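PDB 3IUZ: putative glyoxalase superfamily protein from Ralstonia eutropha, which probably acts as an iron(II)-dependent dioxygenase of the 2-oxoadipate dioxygenase/decarboxylase family, converting 2-oxoadipate to 2-hydroxyglutarate. Local coordinates for residues A[91-96]-A[165-170]. Sequence-based numbering, arbitrary orientation.
Sequences RDNGAL and GNSADP
Ala95 and Ser167 join two surface loops through one direct backbone hydrogen bond: Ala95 N gives its proton to Ser167 O at 2.8 Å, nearly straight at 169°. The donor is tilted 28° from the carbonyl plane. The bond leaves from inside a type II' turn, Asn93 to Leu96, which Leu96 N closes onto Asn93 O. Gly94 takes the positive phi of this turn and lies close against the partner loop, its CA 3.2 Å from Gly165 O.

Two waters extend the polar seam. One donates to Ala95 O and to Asp169 OD2, the latter at 2.7 Å, while the other donates to Asp92 OD1 and, weakly, to Gly165 O. Beside this second bridge Gly165 CA makes a C-H...O contact with Asp92 O, an oxygen that also accepts a hydrogen bond involving Thr164 OG1. Asp169 sets CB against Ala95 O, and its OD1 forms a salt bridge with Arg105 and a hydrogen bond with Leu171 N. Ser167 OG, anti to the carbonyl carbon, turns to Thr164 O, while CB is the atom that meets Asn93 O.

Apolar contact gathers around Leu96. With CG anti to the backbone N (chi1 -165°), the side chain lays CD1 against Pro170 CD at 3.7 Å, the two side chains meeting at about a right angle; its CB faces Ser167 CB at 4.0 Å. CD1 also covers Ala168 O, which has no hydrogen-bond partner in the model, probably a small cost to the packing. Helix 101-110 adds Ala102 and Arg105 to the surroundings of Leu96.

The contact thus ties the loop that follows strand 80-87 to the one linking helices 154-164 and 173-185. Its chemistry is mainly that of backbone and water; with Arg105 and Leu171 N on OD1 and the water on OD2, the rotation of the Asp169 carboxylate is probably fixed.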
ATOM      1  N   ARG A  91       0.888 -16.383 -15.072  1.00 18.53           N
ATOM      2  CA  ARG A  91       1.051 -15.929 -16.452  1.00 19.38           C
ATOM      3  C   ARG A  91      -0.262 -15.421 -17.071  1.00 19.17           C
ATOM      4  O   ARG A  91      -0.246 -14.570 -17.970  1.00 20.39           O
ATOM      5  CB  ARG A  91       1.552 -17.077 -17.284  1.00 20.12           C
ATOM      6  CG  ARG A  91       1.988 -16.616 -18.652  1.00 24.88           C
ATOM      7  CD  ARG A  91       3.446 -16.649 -18.729  1.00 27.88           C
ATOM      8  NE  ARG A  91       3.873 -16.316 -20.075  1.00 30.91           N
ATOM      9  CZ  ARG A  91       4.870 -16.902 -20.715  1.00 30.60           C
ATOM     10  NH1 ARG A  91       5.546 -17.921 -20.167  1.00 30.72           N
ATOM     11  NH2 ARG A  91       5.205 -16.454 -21.912  1.00 32.13           N
ATOM     12  N   ASP A  92      -1.384 -15.905 -16.578  1.00 18.03           N
ATOM     13  CA  ASP A  92      -2.680 -15.468 -17.094  1.00 18.86           C
ATOM     14  C   ASP A  92      -3.141 -14.226 -16.346  1.00 18.36           C
ATOM     15  O   ASP A  92      -4.025 -14.290 -15.496  1.00 18.40           O
ATOM     16  CB  ASP A  92      -3.683 -16.594 -16.981  1.00 19.21           C
ATOM     17  CG  ASP A  92      -4.926 -16.376 -17.833  1.00 21.93           C
ATOM     18  OD1 ASP A  92      -4.995 -15.387 -18.601  1.00 21.35           O
ATOM     19  OD2 ASP A  92      -5.833 -17.226 -17.718  1.00 22.52           O
ATOM     20  N   ASN A  93      -2.495 -13.105 -16.643  1.00 17.70           N
ATOM     21  CA  ASN A  93      -2.641 -11.870 -15.849  1.00 16.45           C
ATOM     22  C   ASN A  93      -3.098 -10.722 -16.710  1.00 16.02           C
ATOM     23  O   ASN A  93      -2.908  -9.565 -16.361  1.00 16.58           O
ATOM     24  CB  ASN A  93      -1.328 -11.511 -15.161  1.00 16.81           C
ATOM     25  CG  ASN A  93      -1.528 -10.880 -13.786  1.00 15.60           C
ATOM     26  OD1 ASN A  93      -2.503 -11.160 -13.109  1.00 18.62           O
ATOM     27  ND2 ASN A  93      -0.600 -10.012 -13.375  1.00 17.04           N
ATOM     28  N   GLY A  94      -3.691 -11.029 -17.868  1.00 15.37           N
ATOM     29  CA  GLY A  94      -4.181  -9.983 -18.761  1.00 16.21           C
ATOM     30  C   GLY A  94      -3.061  -9.087 -19.248  1.00 15.95           C
ATOM     31  O   GLY A  94      -2.035  -9.558 -19.666  1.00 16.35           O
ATOM     32  N   ALA A  95      -3.243  -7.783 -19.169  1.00 16.12           N
ATOM     33  CA  ALA A  95      -2.220  -6.816 -19.583  1.00 15.97           C
ATOM     34  C   ALA A  95      -1.240  -6.410 -18.487  1.00 16.38           C
ATOM     35  O   ALA A  95      -0.365  -5.568 -18.719  1.00 15.90           O
ATOM     36  CB  ALA A  95      -2.891  -5.586 -20.154  1.00 15.67           C
ATOM     37  N   LEU A  96      -1.384  -7.004 -17.294  1.00 15.88           N
ATOM     38  CA  LEU A  96      -0.651  -6.633 -16.107  1.00 15.50           C
ATOM     39  C   LEU A  96       0.574  -7.523 -15.954  1.00 15.32           C
ATOM     40  O   LEU A  96       0.445  -8.756 -16.016  1.00 13.76           O
ATOM     41  CB  LEU A  96      -1.555  -6.779 -14.864  1.00 15.61           C
ATOM     42  CG  LEU A  96      -1.104  -6.105 -13.547  1.00 16.64           C
ATOM     43  CD1 LEU A  96      -1.037  -4.587 -13.727  1.00 14.76           C
ATOM     44  CD2 LEU A  96      -2.129  -6.582 -12.472  1.00 14.50           C
ATOM     45  N   GLY A 165      -7.194 -12.853 -15.611  1.00 17.26           N
ATOM     46  CA  GLY A 165      -6.782 -12.908 -17.005  1.00 17.97           C
ATOM     47  C   GLY A 165      -7.323 -11.777 -17.876  1.00 18.64           C
ATOM     48  O   GLY A 165      -6.958 -11.643 -19.027  1.00 19.38           O
ATOM     49  N   ASN A 166      -8.149 -10.926 -17.301  1.00 18.56           N
ATOM     50  CA  ASN A 166      -8.666  -9.754 -18.011  0.50 18.80           C
ATOM     51  C   ASN A 166      -8.082  -8.448 -17.474  1.00 18.23           C
ATOM     52  O   ASN A 166      -8.542  -7.370 -17.841  1.00 18.62           O
ATOM     53  CB  ASN A 166     -10.219  -9.719 -17.931  0.50 18.86           C
ATOM     54  CG  ASN A 166     -10.752  -9.629 -16.464  0.50 19.82           C
ATOM     55  OD1 ASN A 166     -10.175  -8.928 -15.601  0.50 17.94           O
ATOM     56  ND2 ASN A 166     -11.858 -10.327 -16.196  0.50 17.98           N
ATOM     57  N   SER A 167      -7.088  -8.525 -16.596  1.00 17.14           N
ATOM     58  CA  SER A 167      -6.589  -7.324 -15.951  1.00 16.12           C
ATOM     59  C   SER A 167      -6.143  -6.257 -16.929  1.00 16.50           C
ATOM     60  O   SER A 167      -5.525  -6.559 -17.996  1.00 16.24           O
ATOM     61  CB  SER A 167      -5.419  -7.611 -15.034  1.00 17.73           C
ATOM     62  OG  SER A 167      -5.751  -8.518 -14.024  1.00 14.37           O
ATOM     63  N   ALA A 168      -6.417  -5.017 -16.558  1.00 15.75           N
ATOM     64  CA  ALA A 168      -5.884  -3.861 -17.298  1.00 16.90           C
ATOM     65  C   ALA A 168      -4.470  -3.575 -16.804  1.00 15.98           C
ATOM     66  O   ALA A 168      -4.094  -4.006 -15.699  1.00 16.21           O
ATOM     67  CB  ALA A 168      -6.751  -2.623 -17.115  1.00 15.85           C
ATOM     68  N   ASP A 169      -3.686  -2.888 -17.648  1.00 15.81           N
ATOM     69  CA  ASP A 169      -2.443  -2.258 -17.193  1.00 16.05           C
ATOM     70  C   ASP A 169      -2.691  -0.792 -16.902  1.00 15.75           C
ATOM     71  O   ASP A 169      -2.910   0.035 -17.821  1.00 14.56           O
ATOM     72  CB  ASP A 169      -1.309  -2.439 -18.209  1.00 16.35           C
ATOM     73  CG  ASP A 169       0.042  -1.909 -17.685  1.00 16.89           C
ATOM     74  OD1 ASP A 169       0.048  -1.221 -16.639  1.00 15.63           O
ATOM     75  OD2 ASP A 169       1.097  -2.211 -18.311  1.00 18.06           O
ATOM     76  N   PRO A 170      -2.695  -0.424 -15.611  1.00 15.41           N
ATOM     77  CA  PRO A 170      -2.956   0.972 -15.261  1.00 15.49           C
ATOM     78  C   PRO A 170      -1.818   1.964 -15.497  1.00 14.79           C
ATOM     79  O   PRO A 170      -2.034   3.173 -15.428  1.00 14.10           O
ATOM     80  CB  PRO A 170      -3.217   0.873 -13.752  1.00 15.16           C
ATOM     81  CG  PRO A 170      -2.207  -0.173 -13.352  1.00 15.15           C
ATOM     82  CD  PRO A 170      -2.311  -1.203 -14.416  1.00 16.73           C
TER
HETATM   83  O   HOH W   1      -7.133 -14.844 -20.133  1.00 34.28           O
HETATM   84  O   HOH W   2       0.887  -4.004 -20.304  1.00 33.43           O